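Ketosynthase (Streptomyces sp. MSC090213JE08, PDB 6KXD) probably catalyses the decarboxylative condensation of malonyl-ACP with an acyl-ACP, lengthening the chain as the ketosynthase subunit of a ketosynthase/chain length factor pair in polyketide synthesis. Local coordinates at residues A[25-33]-A[347-357]; A[42-53]-A[199-209]. One frame throughout, in Å; residues are numbered along the deposited sequence.

Interaction 1: A[25-33]-A[347-357]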
loop_
_atom_site.group_PDB
_atom_site.type_symbol
_atom_site.label_atom_id
_atom_site.label_comp_id
_atom_site.label_asym_id
_atom_site.label_seq_id
_atom_site.Cartn_x
_atom_site.Cartn_y
_atom_site.Cartn_z
ATOM N N VAL A 25 -5.337 13.044 20.581
ATOM C CA VAL A 25 -6.741 12.724 20.568
ATOM C C VAL A 25 -7.545 13.920 21.112
ATOM O O VAL A 25 -8.662 14.199 20.619
ATOM C CB VAL A 25 -7.026 11.414 21.340
ATOM C CG1 VAL A 25 -6.757 11.514 22.833
ATOM C CG2 VAL A 25 -8.445 10.930 21.112
ATOM N N GLU A 26 -7.001 14.616 22.127
ATOM C CA GLU A 26 -7.702 15.763 22.760
ATOM C C GLU A 26 -7.802 16.926 21.777
ATOM O O GLU A 26 -8.897 17.356 21.476
ATOM C CB GLU A 26 -6.996 16.273 24.013
ATOM C CG GLU A 26 -7.576 15.756 25.303
ATOM C CD GLU A 26 -6.844 16.352 26.493
ATOM O OE1 GLU A 26 -7.021 17.576 26.753
ATOM O OE2 GLU A 26 -6.050 15.613 27.113
ATOM N N GLU A 27 -6.644 17.414 21.320
ATOM C CA GLU A 27 -6.534 18.503 20.344
ATOM C C GLU A 27 -7.415 18.197 19.121
ATOM O O GLU A 27 -7.976 19.102 18.521
ATOM C CB GLU A 27 -5.099 18.677 19.871
ATOM C CG GLU A 27 -4.298 19.807 20.496
ATOM C CD GLU A 27 -3.496 20.601 19.466
ATOM O OE1 GLU A 27 -3.873 21.758 19.179
ATOM O OE2 GLU A 27 -2.496 20.071 18.935
ATOM N N TYR A 28 -7.509 16.917 18.733
ATOM C CA TYR A 28 -8.155 16.555 17.472
ATOM C C TYR A 28 -9.658 16.510 17.674
ATOM O O TYR A 28 -10.391 17.024 16.853
ATOM C CB TYR A 28 -7.652 15.203 16.961
ATOM C CG TYR A 28 -8.190 14.795 15.608
ATOM C CD1 TYR A 28 -7.961 15.577 14.497
ATOM C CD2 TYR A 28 -8.852 13.592 15.437
ATOM C CE1 TYR A 28 -8.418 15.204 13.239
ATOM C CE2 TYR A 28 -9.307 13.191 14.189
ATOM C CZ TYR A 28 -9.107 14.012 13.091
ATOM O OH TYR A 28 -9.525 13.611 11.851
ATOM N N THR A 29 -10.107 15.919 18.786
ATOM C CA THR A 29 -11.496 15.968 19.130
ATOM C C THR A 29 -11.969 17.434 19.223
ATOM O O THR A 29 -13.118 17.730 18.857
ATOM C CB THR A 29 -11.777 15.248 20.445
ATOM O OG1 THR A 29 -11.158 13.959 20.385
ATOM C CG2 THR A 29 -13.257 15.113 20.706
ATOM N N ALA A 30 -11.093 18.330 19.698
ATOM C CA ALA A 30 -11.417 19.765 19.847
ATOM C C ALA A 30 -11.601 20.355 18.453
ATOM O O ALA A 30 -12.621 20.986 18.188
ATOM C CB ALA A 30 -10.337 20.528 20.590
ATOM N N GLY A 31 -10.598 20.134 17.591
ATOM C CA GLY A 31 -10.579 20.682 16.240
ATOM C C GLY A 31 -11.822 20.269 15.482
ATOM O O GLY A 31 -12.440 21.098 14.812
ATOM N N LEU A 32 -12.217 19.001 15.648
ATOM C CA LEU A 32 -13.313 18.442 14.892
ATOM C C LEU A 32 -14.614 19.113 15.341
ATOM O O LEU A 32 -15.454 19.445 14.511
ATOM C CB LEU A 32 -13.436 16.941 15.116
ATOM C CG LEU A 32 -12.396 16.067 14.424
ATOM C CD1 LEU A 32 -12.524 14.646 14.949
ATOM C CD2 LEU A 32 -12.534 16.122 12.910
ATOM N N ARG A 33 -14.778 19.231 16.661
ATOM C CA ARG A 33 -15.970 19.847 17.271
ATOM C C ARG A 33 -16.025 21.343 16.937
ATOM O O ARG A 33 -17.132 21.912 16.853
ATOM C CB ARG A 33 -16.003 19.567 18.780
ATOM C CG ARG A 33 -16.531 18.184 19.124
ATOM C CD ARG A 33 -16.207 17.735 20.541
ATOM N NE ARG A 33 -17.049 18.407 21.516
ATOM C CZ ARG A 33 -16.684 19.465 22.225
ATOM N NH1 ARG A 33 -17.583 20.126 22.950
ATOM N NH2 ARG A 33 -15.430 19.877 22.177
ATOM N N ILE A 347 -10.646 8.087 12.669
ATOM C CA ILE A 347 -10.483 8.498 14.053
ATOM C C ILE A 347 -11.628 9.467 14.401
ATOM O O ILE A 347 -12.267 9.318 15.434
ATOM C CB ILE A 347 -9.096 9.088 14.319
ATOM C CG1 ILE A 347 -8.033 8.006 14.172
ATOM C CG2 ILE A 347 -9.029 9.710 15.721
ATOM C CD1 ILE A 347 -6.622 8.538 14.199
ATOM N N ALA A 348 -11.894 10.415 13.503
ATOM C CA ALA A 348 -12.992 11.355 13.653
ATOM C C ALA A 348 -14.300 10.590 13.894
ATOM O O ALA A 348 -15.069 10.928 14.810
ATOM C CB ALA A 348 -13.049 12.261 12.462
ATOM N N CYS A 349 -14.501 9.506 13.135
ATOM C CA CYS A 349 -15.656 8.624 13.264
ATOM C C CYS A 349 -15.704 7.927 14.615
ATOM O O CYS A 349 -16.796 7.781 15.196
ATOM C CB CYS A 349 -15.694 7.572 12.170
ATOM S SG CYS A 349 -16.138 8.311 10.594
ATOM N N GLY A 350 -14.549 7.468 15.089
ATOM C CA GLY A 350 -14.532 6.809 16.345
ATOM C C GLY A 350 -14.825 7.790 17.467
ATOM O O GLY A 350 -15.482 7.448 18.448
ATOM N N LEU A 351 -14.279 8.997 17.330
ATOM C CA LEU A 351 -14.409 10.048 18.343
ATOM C C LEU A 351 -15.853 10.566 18.346
ATOM O O LEU A 351 -16.430 10.907 19.413
ATOM C CB LEU A 351 -13.412 11.145 18.003
ATOM C CG LEU A 351 -11.962 10.834 18.336
ATOM C CD1 LEU A 351 -11.045 11.932 17.835
ATOM C CD2 LEU A 351 -11.776 10.599 19.838
ATOM N N ALA A 352 -16.446 10.595 17.151
ATOM C CA ALA A 352 -17.819 11.011 16.968
ATOM C C ALA A 352 -18.713 10.043 17.723
ATOM O O ALA A 352 -19.627 10.510 18.417
ATOM C CB ALA A 352 -18.201 11.078 15.515
ATOM N N ILE A 353 -18.426 8.734 17.596
ATOM C CA ILE A 353 -19.128 7.655 18.295
ATOM C C ILE A 353 -19.014 7.855 19.807
ATOM O O ILE A 353 -20.037 7.841 20.482
ATOM C CB ILE A 353 -18.614 6.260 17.894
ATOM C CG1 ILE A 353 -19.204 5.818 16.553
ATOM C CG2 ILE A 353 -18.884 5.244 18.989
ATOM C CD1 ILE A 353 -18.392 4.751 15.850
ATOM N N GLU A 354 -17.771 7.981 20.286
ATOM C CA GLU A 354 -17.393 8.022 21.689
ATOM C C GLU A 354 -18.003 9.257 22.377
ATOM O O GLU A 354 -18.467 9.150 23.502
ATOM C CB GLU A 354 -15.864 8.026 21.778
ATOM C CG GLU A 354 -15.298 7.780 23.168
ATOM C CD GLU A 354 -13.777 7.895 23.263
ATOM O OE1 GLU A 354 -13.152 8.346 22.289
ATOM O OE2 GLU A 354 -13.215 7.553 24.323
ATOM N N HIS A 355 -17.983 10.415 21.699
ATOM C CA HIS A 355 -18.300 11.722 22.290
ATOM C C HIS A 355 -19.688 12.215 21.857
ATOM O O HIS A 355 -20.092 13.290 22.261
ATOM C CB HIS A 355 -17.195 12.738 21.967
ATOM C CG HIS A 355 -15.909 12.385 22.629
ATOM N ND1 HIS A 355 -15.744 12.483 23.997
ATOM C CD2 HIS A 355 -14.767 11.842 22.141
ATOM C CE1 HIS A 355 -14.537 12.053 24.316
ATOM N NE2 HIS A 355 -13.922 11.663 23.198
ATOM N N GLY A 356 -20.417 11.413 21.070
ATOM C CA GLY A 356 -21.802 11.690 20.707
ATOM C C GLY A 356 -21.918 12.995 19.935
ATOM O O GLY A 356 -22.781 13.815 20.212
ATOM N N PHE A 357 -21.045 13.181 18.936
ATOM C CA PHE A 357 -21.148 14.330 18.035
ATOM C C PHE A 357 -20.924 13.926 16.573
ATOM O O PHE A 357 -20.425 12.857 16.275
ATOM C CB PHE A 357 -20.162 15.420 18.428
ATOM C CG PHE A 357 -18.741 15.173 18.005
ATOM C CD1 PHE A 357 -18.268 15.657 16.796
ATOM C CD2 PHE A 357 -17.866 14.505 18.843
ATOM C CE1 PHE A 357 -16.950 15.454 16.426
ATOM C CE2 PHE A 357 -16.542 14.322 18.478
ATOM C CZ PHE A 357 -16.095 14.779 17.262
#

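Interaction 2: A[42-53]-A[199-209]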
loop_
_atom_site.group_PDB
_atom_site.type_symbol
_atom_site.label_atom_id
_atom_site.label_comp_id
_atom_site.label_asym_id
_atom_site.label_seq_id
_atom_site.Cartn_x
_atom_site.Cartn_y
_atom_site.Cartn_z
ATOM N N ILE A 42 1.748 27.463 2.944
ATOM C CA ILE A 42 2.720 26.397 2.748
ATOM C C ILE A 42 4.101 26.895 3.180
ATOM O O ILE A 42 4.534 27.959 2.740
ATOM C CB ILE A 42 2.762 25.972 1.274
ATOM C CG1 ILE A 42 1.457 25.327 0.803
ATOM C CG2 ILE A 42 3.954 25.067 1.021
ATOM C CD1 ILE A 42 1.403 25.144 -0.717
ATOM N N THR A 43 4.794 26.092 4.000
ATOM C CA THR A 43 6.197 26.333 4.405
ATOM C C THR A 43 7.125 25.245 3.843
ATOM O O THR A 43 8.346 25.435 3.758
ATOM C CB THR A 43 6.284 26.396 5.934
ATOM O OG1 THR A 43 5.860 25.135 6.450
ATOM C CG2 THR A 43 5.418 27.474 6.556
ATOM N N ARG A 44 6.573 24.088 3.455
ATOM C CA ARG A 44 7.414 22.898 3.269
ATOM C C ARG A 44 8.270 23.031 2.008
ATOM O O ARG A 44 9.381 22.492 1.937
ATOM C CB ARG A 44 6.582 21.616 3.215
ATOM C CG ARG A 44 7.435 20.366 3.406
ATOM C CD ARG A 44 7.975 20.186 4.822
ATOM N NE ARG A 44 7.011 20.602 5.845
ATOM C CZ ARG A 44 5.846 20.011 6.062
ATOM N NH1 ARG A 44 5.546 18.901 5.410
ATOM N NH2 ARG A 44 4.985 20.536 6.911
ATOM N N PHE A 45 7.767 23.775 1.020
ATOM C CA PHE A 45 8.475 23.955 -0.206
ATOM C C PHE A 45 8.084 25.310 -0.798
ATOM O O PHE A 45 7.116 25.925 -0.366
ATOM C CB PHE A 45 8.165 22.811 -1.182
ATOM C CG PHE A 45 6.725 22.761 -1.600
ATOM C CD1 PHE A 45 6.303 23.460 -2.718
ATOM C CD2 PHE A 45 5.788 22.054 -0.857
ATOM C CE1 PHE A 45 4.967 23.448 -3.093
ATOM C CE2 PHE A 45 4.456 22.053 -1.230
ATOM C CZ PHE A 45 4.046 22.761 -2.336
ATOM N N ASP A 46 8.847 25.693 -1.817
ATOM C CA ASP A 46 8.777 26.958 -2.535
ATOM C C ASP A 46 7.498 26.949 -3.388
ATOM O O ASP A 46 7.353 26.103 -4.266
ATOM C CB ASP A 46 10.084 27.074 -3.333
ATOM C CG ASP A 46 10.301 28.346 -4.136
ATOM O OD1 ASP A 46 9.482 29.271 -4.015
ATOM O OD2 ASP A 46 11.313 28.392 -4.881
ATOM N N THR A 47 6.562 27.864 -3.106
ATOM C CA THR A 47 5.280 27.954 -3.822
ATOM C C THR A 47 5.334 28.972 -4.979
ATOM O O THR A 47 4.351 29.109 -5.713
ATOM C CB THR A 47 4.124 28.272 -2.869
ATOM O OG1 THR A 47 4.285 29.557 -2.268
ATOM C CG2 THR A 47 3.975 27.248 -1.768
ATOM N N GLU A 48 6.478 29.646 -5.163
ATOM C CA GLU A 48 6.717 30.552 -6.277
ATOM C C GLU A 48 6.222 29.901 -7.569
ATOM O O GLU A 48 6.747 28.880 -8.007
ATOM C CB GLU A 48 8.216 30.854 -6.426
ATOM C CG GLU A 48 8.608 31.581 -7.715
ATOM C CD GLU A 48 10.089 31.547 -8.097
ATOM O OE1 GLU A 48 10.411 31.852 -9.270
ATOM O OE2 GLU A 48 10.927 31.217 -7.233
ATOM N N GLY A 49 5.249 30.542 -8.218
ATOM C CA GLY A 49 4.953 30.216 -9.597
ATOM C C GLY A 49 3.646 29.459 -9.714
ATOM O O GLY A 49 3.143 29.300 -10.800
ATOM N N PHE A 50 3.128 28.978 -8.580
ATOM C CA PHE A 50 1.890 28.201 -8.537
ATOM C C PHE A 50 0.678 29.135 -8.542
ATOM O O PHE A 50 -0.460 28.656 -8.683
ATOM C CB PHE A 50 1.839 27.325 -7.277
ATOM C CG PHE A 50 2.670 26.076 -7.361
ATOM C CD1 PHE A 50 2.148 24.940 -7.948
ATOM C CD2 PHE A 50 3.961 26.022 -6.852
ATOM C CE1 PHE A 50 2.907 23.785 -8.039
ATOM C CE2 PHE A 50 4.712 24.860 -6.939
ATOM C CZ PHE A 50 4.195 23.753 -7.564
ATOM N N GLY A 51 0.931 30.437 -8.318
ATOM C CA GLY A 51 -0.096 31.469 -8.225
ATOM C C GLY A 51 -0.921 31.305 -6.968
ATOM O O GLY A 51 -1.970 31.874 -6.837
ATOM N N GLN A 52 -0.429 30.494 -6.029
ATOM C CA GLN A 52 -1.250 29.958 -4.954
ATOM C C GLN A 52 -0.328 29.319 -3.912
ATOM O O GLN A 52 0.733 28.857 -4.292
ATOM C CB GLN A 52 -2.159 28.890 -5.540
ATOM C CG GLN A 52 -3.506 28.800 -4.876
ATOM C CD GLN A 52 -4.264 27.692 -5.564
ATOM O OE1 GLN A 52 -4.306 27.615 -6.800
ATOM N NE2 GLN A 52 -4.839 26.813 -4.761
ATOM N N ASN A 53 -0.659 29.423 -2.625
ATOM C CA ASN A 53 0.343 28.977 -1.614
ATOM C C ASN A 53 -0.297 28.563 -0.278
ATOM O O ASN A 53 0.366 28.606 0.766
ATOM C CB ASN A 53 1.423 30.040 -1.390
ATOM C CG ASN A 53 0.997 31.057 -0.358
ATOM O OD1 ASN A 53 -0.182 31.379 -0.271
ATOM N ND2 ASN A 53 1.920 31.473 0.494
ATOM N N ALA A 199 2.831 13.613 3.820
ATOM C CA ALA A 199 3.433 14.889 4.060
ATOM C C ALA A 199 3.201 15.762 2.841
ATOM O O ALA A 199 3.370 15.317 1.718
ATOM C CB ALA A 199 4.897 14.727 4.334
ATOM N N VAL A 200 2.907 17.038 3.108
ATOM C CA VAL A 200 2.751 18.011 2.039
ATOM C C VAL A 200 4.011 18.031 1.178
ATOM O O VAL A 200 5.161 17.985 1.642
ATOM C CB VAL A 200 2.363 19.392 2.605
ATOM C CG1 VAL A 200 2.659 20.520 1.627
ATOM C CG2 VAL A 200 0.910 19.394 3.035
ATOM N N CYS A 201 3.798 18.044 -0.135
ATOM C CA CYS A 201 4.903 18.061 -1.034
ATOM C C CYS A 201 4.514 18.801 -2.315
ATOM O O CYS A 201 3.340 18.967 -2.623
ATOM C CB CYS A 201 5.403 16.669 -1.397
ATOM S SG CYS A 201 4.090 15.628 -2.101
ATOM N N ARG A 202 5.548 19.181 -3.043
ATOM C CA ARG A 202 5.390 19.871 -4.296
ATOM C C ARG A 202 4.687 18.952 -5.311
ATOM O O ARG A 202 3.809 19.407 -6.040
ATOM C CB ARG A 202 6.761 20.331 -4.757
ATOM C CG ARG A 202 6.794 20.931 -6.144
ATOM C CD ARG A 202 8.250 21.155 -6.490
ATOM N NE ARG A 202 8.375 21.903 -7.724
ATOM C CZ ARG A 202 8.795 23.155 -7.809
ATOM N NH1 ARG A 202 8.919 23.903 -6.724
ATOM N NH2 ARG A 202 9.153 23.624 -8.986
ATOM N N LYS A 203 5.030 17.658 -5.314
ATOM C CA LYS A 203 4.419 16.720 -6.264
ATOM C C LYS A 203 2.887 16.831 -6.189
ATOM O O LYS A 203 2.215 17.002 -7.225
ATOM C CB LYS A 203 4.912 15.287 -6.029
ATOM C CG LYS A 203 4.192 14.213 -6.856
ATOM C CD LYS A 203 4.166 12.862 -6.143
ATOM C CE LYS A 203 3.320 11.803 -6.823
ATOM N NZ LYS A 203 3.357 10.534 -6.054
ATOM N N ALA A 204 2.313 16.699 -4.981
ATOM C CA ALA A 204 0.850 16.646 -4.788
ATOM C C ALA A 204 0.216 18.000 -5.130
ATOM O O ALA A 204 -0.852 18.070 -5.710
ATOM C CB ALA A 204 0.486 16.244 -3.386
ATOM N N PHE A 205 0.863 19.075 -4.684
ATOM C CA PHE A 205 0.389 20.437 -4.935
ATOM C C PHE A 205 0.282 20.672 -6.439
ATOM O O PHE A 205 -0.774 21.086 -6.943
ATOM C CB PHE A 205 1.367 21.412 -4.281
ATOM C CG PHE A 205 0.775 22.777 -4.086
ATOM C CD1 PHE A 205 -0.395 22.942 -3.371
ATOM C CD2 PHE A 205 1.372 23.884 -4.646
ATOM C CE1 PHE A 205 -0.939 24.202 -3.179
ATOM C CE2 PHE A 205 0.815 25.136 -4.462
ATOM C CZ PHE A 205 -0.318 25.292 -3.716
ATOM N N ALA A 206 1.375 20.389 -7.139
ATOM C CA ALA A 206 1.474 20.566 -8.583
ATOM C C ALA A 206 0.516 19.638 -9.329
ATOM O O ALA A 206 -0.116 20.050 -10.311
ATOM C CB ALA A 206 2.875 20.347 -9.035
ATOM N N LEU A 207 0.367 18.403 -8.845
ATOM C CA LEU A 207 -0.598 17.480 -9.443
ATOM C C LEU A 207 -2.000 18.073 -9.391
ATOM O O LEU A 207 -2.616 18.277 -10.439
ATOM C CB LEU A 207 -0.484 16.132 -8.717
ATOM C CG LEU A 207 -1.644 15.144 -8.802
ATOM C CD1 LEU A 207 -2.476 15.297 -10.041
ATOM C CD2 LEU A 207 -1.079 13.724 -8.690
ATOM N N PHE A 208 -2.477 18.437 -8.199
ATOM C CA PHE A 208 -3.847 18.902 -8.045
ATOM C C PHE A 208 -4.026 20.269 -8.709
ATOM O O PHE A 208 -5.035 20.520 -9.354
ATOM C CB PHE A 208 -4.274 18.833 -6.590
ATOM C CG PHE A 208 -4.562 17.404 -6.219
ATOM C CD1 PHE A 208 -5.773 16.822 -6.569
ATOM C CD2 PHE A 208 -3.590 16.612 -5.627
ATOM C CE1 PHE A 208 -6.034 15.499 -6.258
ATOM C CE2 PHE A 208 -3.853 15.286 -5.313
ATOM C CZ PHE A 208 -5.069 14.732 -5.641
ATOM N N LYS A 209 -2.996 21.101 -8.623
ATOM C CA LYS A 209 -3.022 22.386 -9.334
ATOM C C LYS A 209 -3.304 22.115 -10.811
ATOM O O LYS A 209 -4.237 22.656 -11.389
ATOM C CB LYS A 209 -1.688 23.118 -9.198
ATOM C CG LYS A 209 -1.605 24.452 -9.924
ATOM C CD LYS A 209 -2.568 25.486 -9.413
ATOM C CE LYS A 209 -2.609 26.676 -10.357
ATOM N NZ LYS A 209 -3.243 27.854 -9.720
HETATM O O HOH W 1 7.057 17.138 3.575
#

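Interaction 1: A[25-33]-A[347-357]
Two helices of the thiolase fold cross almost at right angles here: the segments 25-33 and 347-355 meet at -83°, their axes 10.5 Å apart at closest approach, and no hydrogen bond joins them. The centre is a knob into a hole, with L351 seated among V25, Y28, T29 and L32. CD2 of L351 lies 3.6 Å from V25 CG2 and its CD1 reaches CD2 of the Y28 ring, while both methyls border T29 OG1. That hydroxyl is also turned back to V25 O, to which it donates, and the same carbonyl accepts T29 N from the opposite face of its plane. With OG1 placed in this way, T29 CG2 lies anti to the backbone N and faces H355 and F357. The small A348 lets L32 in closely, its CB 3.5 Å from L32 CD1. Beyond the glycine turn at G356, whose positive phi suits that residue, the F357 ring is covered on one face by R33, whose CG stands 3.6 Å from the ring centroid in a CH-pi contact; A352 CA lies over the opposite face, toward its rim. Y28 OH finds its partner in L344 O; Y28 and I347 also rest on strand 10-19, while C349 and I353 pack on strand 387-394.

Interaction 2: A[42-53]-A[199-209]
Aromatic packing dominates this contact, in which the loop 42-53 of the thiolase-fold N-terminal half folds over helix 202-209. F205, its CG anti to the backbone N (chi1 -162°), reaches into a cluster with F45 and F50. The edge of F45 points at the F205 face in an offset edge-to-face pair, planes at 62°, whereas F50 meets F205 obliquely. CH-pi contacts add to this: I42 CD1 lies over a face of F205, 3.6 Å from its centroid, and R202 CB lies over a face of F45, 3.9 Å from its centroid. With an alanine in place of F45, V200 CG1 and R202 CB would probably lose their aromatic partner and a gap is likely to open between the loop and the helix beside F205. Among the polar links, R44 NH1 and V200 O share a water, and R44 also forms a salt bridge with E233. R202 instead bonds through NE to S135 of the neighbouring subunit, whose P141 packs on F50. C201 caps the helix, its SG accepting from A204 N. At the far end K209, with a chain long enough to reach the loop backbone, donates from NZ to two acceptors, each 3.1 Å away: F50 O, met nearly head-on, and Q52 OE1, met in its carbonyl plane.

After strands 10-19 and 22-23 the chain enters helix 24-34, one half of interaction 1, and almost at once the loop between strands 40-41 and 54-55, one half of interaction 2. Helix 202-210, following strand 191-198, closes the second contact within the N-terminal half of the ketosynthase. Helix 341-355 closes the first only much later, so interaction 2 is nested inside the long loop that interaction 1 completes. The two do not touch: their centres lie 29 Å apart and their nearest atoms about 14 Å. Interaction 1 joins early and late helices within one subunit, whereas interaction 2 joins the 42-53 loop to helix 202-210, where the partner subunit also packs.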